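PDB 4LSB: lyase/mutase from Burkholderia cenocepacia, which belongs to the phosphoenolpyruvate phosphomutase family of TIM-barrel proteins and carries a bound magnesium ion. Local coordinates for residues L182-P196 with V207-M219. Residues are numbered along the deposited sequence; the frame is centred on the assembly and turned at random.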
loop_
_atom_site.group_PDB
_atom_site.type_symbol
_atom_site.label_atom_id
_atom_site.label_comp_id
_atom_site.label_asym_id
_atom_site.label_seq_id
_atom_site.Cartn_x
_atom_site.Cartn_y
_atom_site.Cartn_z
ATOM N N LEU B 182 -4.092 21.028 -26.423
ATOM C CA LEU B 182 -5.082 21.122 -25.348
ATOM C C LEU B 182 -6.282 21.863 -25.823
ATOM O O LEU B 182 -7.397 21.509 -25.497
ATOM C CB LEU B 182 -4.564 21.788 -24.074
ATOM C CG LEU B 182 -3.476 21.046 -23.327
ATOM C CD1 LEU B 182 -3.074 21.854 -22.095
ATOM C CD2 LEU B 182 -3.932 19.668 -22.899
ATOM N N VAL B 183 -6.054 22.929 -26.576
ATOM C CA VAL B 183 -7.164 23.680 -27.158
ATOM C C VAL B 183 -7.981 22.792 -28.150
ATOM O O VAL B 183 -9.202 22.847 -28.212
ATOM C CB VAL B 183 -6.614 24.925 -27.896
ATOM C CG1 VAL B 183 -7.687 25.537 -28.787
ATOM C CG2 VAL B 183 -6.098 25.930 -26.890
ATOM N N ALA B 184 -7.284 21.955 -28.882
ATOM C CA ALA B 184 -7.956 21.090 -29.851
ATOM C C ALA B 184 -8.784 20.001 -29.133
ATOM O O ALA B 184 -9.876 19.638 -29.586
ATOM C CB ALA B 184 -6.958 20.465 -30.782
ATOM N N TYR B 185 -8.236 19.494 -28.045
ATOM C CA TYR B 185 -8.934 18.539 -27.198
ATOM C C TYR B 185 -10.172 19.186 -26.534
ATOM O O TYR B 185 -11.221 18.566 -26.473
ATOM C CB TYR B 185 -7.974 17.951 -26.146
ATOM C CG TYR B 185 -6.687 17.304 -26.667
ATOM C CD1 TYR B 185 -6.547 16.923 -28.021
ATOM C CD2 TYR B 185 -5.612 17.051 -25.817
ATOM C CE1 TYR B 185 -5.372 16.324 -28.501
ATOM C CE2 TYR B 185 -4.462 16.439 -26.279
ATOM C CZ TYR B 185 -4.344 16.069 -27.637
ATOM O OH TYR B 185 -3.182 15.509 -28.120
ATOM N N ARG B 186 -10.046 20.424 -26.071
ATOM C CA ARG B 186 -11.162 21.184 -25.516
ATOM C C ARG B 186 -12.231 21.332 -26.612
ATOM O O ARG B 186 -13.420 21.124 -26.375
ATOM C CB ARG B 186 -10.689 22.565 -25.046
ATOM C CG ARG B 186 -11.765 23.417 -24.416
ATOM C CD ARG B 186 -11.441 24.877 -24.569
ATOM N NE ARG B 186 -11.626 25.357 -25.946
ATOM C CZ ARG B 186 -10.965 26.381 -26.475
ATOM N NH1 ARG B 186 -10.059 27.025 -25.769
ATOM N NH2 ARG B 186 -11.215 26.778 -27.722
ATOM N N ASP B 187 -11.800 21.677 -27.829
ATOM C CA ASP B 187 -12.778 21.884 -28.891
ATOM C C ASP B 187 -13.452 20.584 -29.303
ATOM O O ASP B 187 -14.600 20.592 -29.711
ATOM C CB ASP B 187 -12.146 22.559 -30.097
ATOM C CG ASP B 187 -11.801 23.988 -29.825
ATOM O OD1 ASP B 187 -12.236 24.532 -28.786
ATOM O OD2 ASP B 187 -11.046 24.555 -30.650
ATOM N N ALA B 188 -12.750 19.472 -29.141
ATOM C CA ALA B 188 -13.375 18.185 -29.331
ATOM C C ALA B 188 -14.367 17.752 -28.231
ATOM O O ALA B 188 -15.062 16.770 -28.432
ATOM C CB ALA B 188 -12.322 17.129 -29.560
ATOM N N GLY B 189 -14.399 18.450 -27.086
ATOM C CA GLY B 189 -15.394 18.237 -26.010
ATOM C C GLY B 189 -14.795 17.842 -24.649
ATOM O O GLY B 189 -15.503 17.512 -23.700
ATOM N N ALA B 190 -13.469 17.775 -24.561
ATOM C CA ALA B 190 -12.830 17.465 -23.248
ATOM C C ALA B 190 -13.251 18.465 -22.157
ATOM O O ALA B 190 -13.393 19.657 -22.401
ATOM C CB ALA B 190 -11.319 17.388 -23.397
ATOM N N ASP B 191 -13.485 17.989 -20.939
ATOM C CA ASP B 191 -13.980 18.878 -19.883
ATOM C C ASP B 191 -12.870 19.525 -19.102
ATOM O O ASP B 191 -13.026 20.616 -18.581
ATOM C CB ASP B 191 -14.832 18.057 -18.924
ATOM C CG ASP B 191 -15.977 17.377 -19.632
ATOM O OD1 ASP B 191 -16.914 18.096 -20.038
ATOM O OD2 ASP B 191 -15.951 16.141 -19.793
ATOM N N VAL B 192 -11.735 18.837 -19.003
ATOM C CA VAL B 192 -10.606 19.296 -18.198
ATOM C C VAL B 192 -9.371 19.020 -19.008
ATOM O O VAL B 192 -9.326 18.026 -19.740
ATOM C CB VAL B 192 -10.502 18.570 -16.852
ATOM C CG1 VAL B 192 -9.320 19.109 -16.051
ATOM C CG2 VAL B 192 -11.792 18.676 -16.068
ATOM N N LEU B 193 -8.432 19.956 -19.003
ATOM C CA LEU B 193 -7.231 19.825 -19.830
ATOM C C LEU B 193 -5.990 19.722 -18.923
ATOM O O LEU B 193 -5.893 20.373 -17.918
ATOM C CB LEU B 193 -7.055 21.016 -20.794
ATOM C CG LEU B 193 -8.063 21.156 -21.931
ATOM C CD1 LEU B 193 -8.184 19.881 -22.766
ATOM C CD2 LEU B 193 -9.398 21.587 -21.347
ATOM N N TYR B 194 -5.030 18.905 -19.311
ATOM C CA TYR B 194 -3.900 18.613 -18.410
ATOM C C TYR B 194 -2.625 18.313 -19.224
ATOM O O TYR B 194 -2.627 17.392 -20.039
ATOM C CB TYR B 194 -4.289 17.446 -17.519
ATOM C CG TYR B 194 -3.253 16.755 -16.588
ATOM C CD1 TYR B 194 -2.085 17.359 -16.146
ATOM C CD2 TYR B 194 -3.536 15.496 -16.094
ATOM C CE1 TYR B 194 -1.208 16.694 -15.289
ATOM C CE2 TYR B 194 -2.677 14.839 -15.256
ATOM C CZ TYR B 194 -1.511 15.448 -14.858
ATOM O OH TYR B 194 -0.707 14.725 -13.997
ATOM N N ALA B 195 -1.570 19.104 -18.977
ATOM C CA ALA B 195 -0.224 18.856 -19.559
ATOM C C ALA B 195 0.817 18.558 -18.465
ATOM O O ALA B 195 1.398 19.470 -17.924
ATOM C CB ALA B 195 0.211 20.061 -20.358
ATOM N N PRO B 196 1.037 17.286 -18.132
ATOM C CA PRO B 196 1.966 17.009 -17.055
ATOM C C PRO B 196 3.388 17.404 -17.454
ATOM O O PRO B 196 3.755 17.320 -18.629
ATOM C CB PRO B 196 1.816 15.510 -16.823
ATOM C CG PRO B 196 1.206 14.985 -18.067
ATOM C CD PRO B 196 0.421 16.059 -18.662
ATOM N N VAL B 207 -1.127 28.645 -20.346
ATOM C CA VAL B 207 -2.046 27.494 -20.573
ATOM C C VAL B 207 -3.482 27.812 -20.132
ATOM O O VAL B 207 -4.396 27.635 -20.914
ATOM C CB VAL B 207 -1.583 26.202 -19.865
ATOM C CG1 VAL B 207 -2.571 25.093 -20.118
ATOM C CG2 VAL B 207 -0.266 25.782 -20.458
ATOM N N THR B 208 -3.666 28.280 -18.910
ATOM C CA THR B 208 -5.032 28.470 -18.410
ATOM C C THR B 208 -5.736 29.592 -19.188
ATOM O O THR B 208 -6.949 29.518 -19.466
ATOM C CB THR B 208 -5.036 28.784 -16.898
ATOM O OG1 THR B 208 -4.392 30.045 -16.643
ATOM C CG2 THR B 208 -4.263 27.718 -16.100
ATOM N N ARG B 209 -5.001 30.662 -19.501
ATOM C CA ARG B 209 -5.608 31.744 -20.294
ATOM C C ARG B 209 -6.071 31.285 -21.688
ATOM O O ARG B 209 -7.194 31.608 -22.135
ATOM C CB ARG B 209 -4.640 32.941 -20.435
ATOM C CG ARG B 209 -5.345 34.278 -20.710
ATOM C CD ARG B 209 -4.318 35.434 -20.842
ATOM N NE ARG B 209 -3.533 35.130 -22.023
ATOM C CZ ARG B 209 -3.887 35.440 -23.269
ATOM N NH1 ARG B 209 -4.974 36.183 -23.518
ATOM N NH2 ARG B 209 -3.122 35.053 -24.271
ATOM N N ALA B 210 -5.201 30.579 -22.386
ATOM C CA ALA B 210 -5.524 30.070 -23.726
ATOM C C ALA B 210 -6.615 28.992 -23.727
ATOM O O ALA B 210 -7.392 28.920 -24.643
ATOM C CB ALA B 210 -4.290 29.484 -24.395
ATOM N N VAL B 211 -6.616 28.118 -22.739
ATOM C CA VAL B 211 -7.564 27.011 -22.702
ATOM C C VAL B 211 -8.949 27.475 -22.213
ATOM O O VAL B 211 -9.956 27.087 -22.787
ATOM C CB VAL B 211 -6.993 25.877 -21.856
ATOM C CG1 VAL B 211 -8.062 24.868 -21.490
ATOM C CG2 VAL B 211 -5.898 25.197 -22.584
ATOM N N GLY B 212 -8.982 28.320 -21.176
ATOM C CA GLY B 212 -10.228 28.838 -20.623
ATOM C C GLY B 212 -11.001 27.813 -19.764
ATOM O O GLY B 212 -11.336 28.072 -18.624
ATOM N N ALA B 213 -11.287 26.658 -20.337
ATOM C CA ALA B 213 -11.911 25.532 -19.624
ATOM C C ALA B 213 -10.980 25.077 -18.480
ATOM O O ALA B 213 -9.816 25.460 -18.448
ATOM C CB ALA B 213 -12.132 24.405 -20.618
ATOM N N PRO B 214 -11.483 24.272 -17.547
ATOM C CA PRO B 214 -10.664 23.876 -16.406
ATOM C C PRO B 214 -9.346 23.215 -16.790
ATOM O O PRO B 214 -9.314 22.316 -17.631
ATOM C CB PRO B 214 -11.542 22.885 -15.685
ATOM C CG PRO B 214 -12.948 23.401 -15.945
ATOM C CD PRO B 214 -12.871 23.774 -17.396
ATOM N N VAL B 215 -8.308 23.553 -16.061
ATOM C CA VAL B 215 -6.983 22.937 -16.237
ATOM C C VAL B 215 -6.558 22.239 -14.946
ATOM O O VAL B 215 -6.748 22.784 -13.843
ATOM C CB VAL B 215 -5.955 23.988 -16.701
ATOM C CG1 VAL B 215 -4.511 23.477 -16.622
ATOM C CG2 VAL B 215 -6.293 24.453 -18.108
ATOM N N ASN B 216 -6.012 21.019 -15.080
ATOM C CA ASN B 216 -5.405 20.303 -13.947
ATOM C C ASN B 216 -3.909 20.481 -14.094
ATOM O O ASN B 216 -3.378 20.362 -15.198
ATOM C CB ASN B 216 -5.751 18.798 -14.057
ATOM C CG ASN B 216 -5.118 17.947 -12.966
ATOM O OD1 ASN B 216 -5.792 17.586 -12.041
ATOM N ND2 ASN B 216 -3.850 17.541 -13.127
ATOM N N VAL B 217 -3.241 20.747 -12.974
ATOM C CA VAL B 217 -1.787 20.786 -12.899
ATOM C C VAL B 217 -1.360 19.757 -11.843
ATOM O O VAL B 217 -2.020 19.632 -10.799
ATOM C CB VAL B 217 -1.309 22.182 -12.460
ATOM C CG1 VAL B 217 0.130 22.147 -12.009
ATOM C CG2 VAL B 217 -1.532 23.161 -13.619
ATOM N N VAL B 218 -0.316 18.994 -12.150
ATOM C CA VAL B 218 0.211 18.008 -11.191
ATOM C C VAL B 218 1.416 18.623 -10.494
ATOM O O VAL B 218 2.208 19.319 -11.109
ATOM C CB VAL B 218 0.595 16.656 -11.841
ATOM C CG1 VAL B 218 1.695 16.809 -12.880
ATOM C CG2 VAL B 218 1.016 15.667 -10.767
ATOM N N MET B 219 1.499 18.375 -9.197
ATOM C CA MET B 219 2.572 18.831 -8.403
ATOM C C MET B 219 3.363 17.626 -7.882
ATOM O O MET B 219 2.772 16.611 -7.493
ATOM C CB MET B 219 2.075 19.702 -7.250
ATOM C CG MET B 219 1.828 21.116 -7.695
ATOM S SD MET B 219 3.374 21.993 -7.977
ATOM C CE MET B 219 3.096 22.647 -9.610
HETATM O O HOH W 1 -1.492 21.230 -17.068
HETATM O O HOH W 2 0.948 19.766 -14.842
#
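Tyr194 and Asn216 lie side by side on neighbouring parallel strands of a TIM barrel, 192-194 and 215-218, which helix 201-211 joins in a beta-alpha-beta crossover. Both side chains run anti to their backbone N (chi1 171° and 177°) on the same face of the sheet, which puts Asn216 ND2 3.3 Å above the centre of the Tyr194 ring, the amide plane turned 55° from the ring plane. The amide is held from the next strand, OD1 by Arg238 and ND2 by Ser240, while Pro196 CD covers the opposite ring face near its rim. Val218 CG1 meets the ring at its edge, 3.8 Å from Tyr194 CE1. On the other face of the sheet Leu193 points with Val215 towards the helices, and its CD2 packs 3.5 Å from Val211 CG1; Leu182 continues this apolar layer by setting CD1 against Val207 CG1. Arg186, its chain bent at chi3, lays CG against Ala213 CB and reaches the C-terminal end of helix 201-211, while its NH2 forms a salt bridge with Asp187 OD1. Between the strands, Pro214 O accepts from Leu193 N, and Leu193 O accepts from Asn216 N at 2.9 Å. Farther along, two waters bridge the diverging backbones, one from Ala195 N to Asn216 O, the other from Ala195 O to Val218 N. Arg186 NH1 donates to Val211 O at 3.0 Å from above the carbonyl plane.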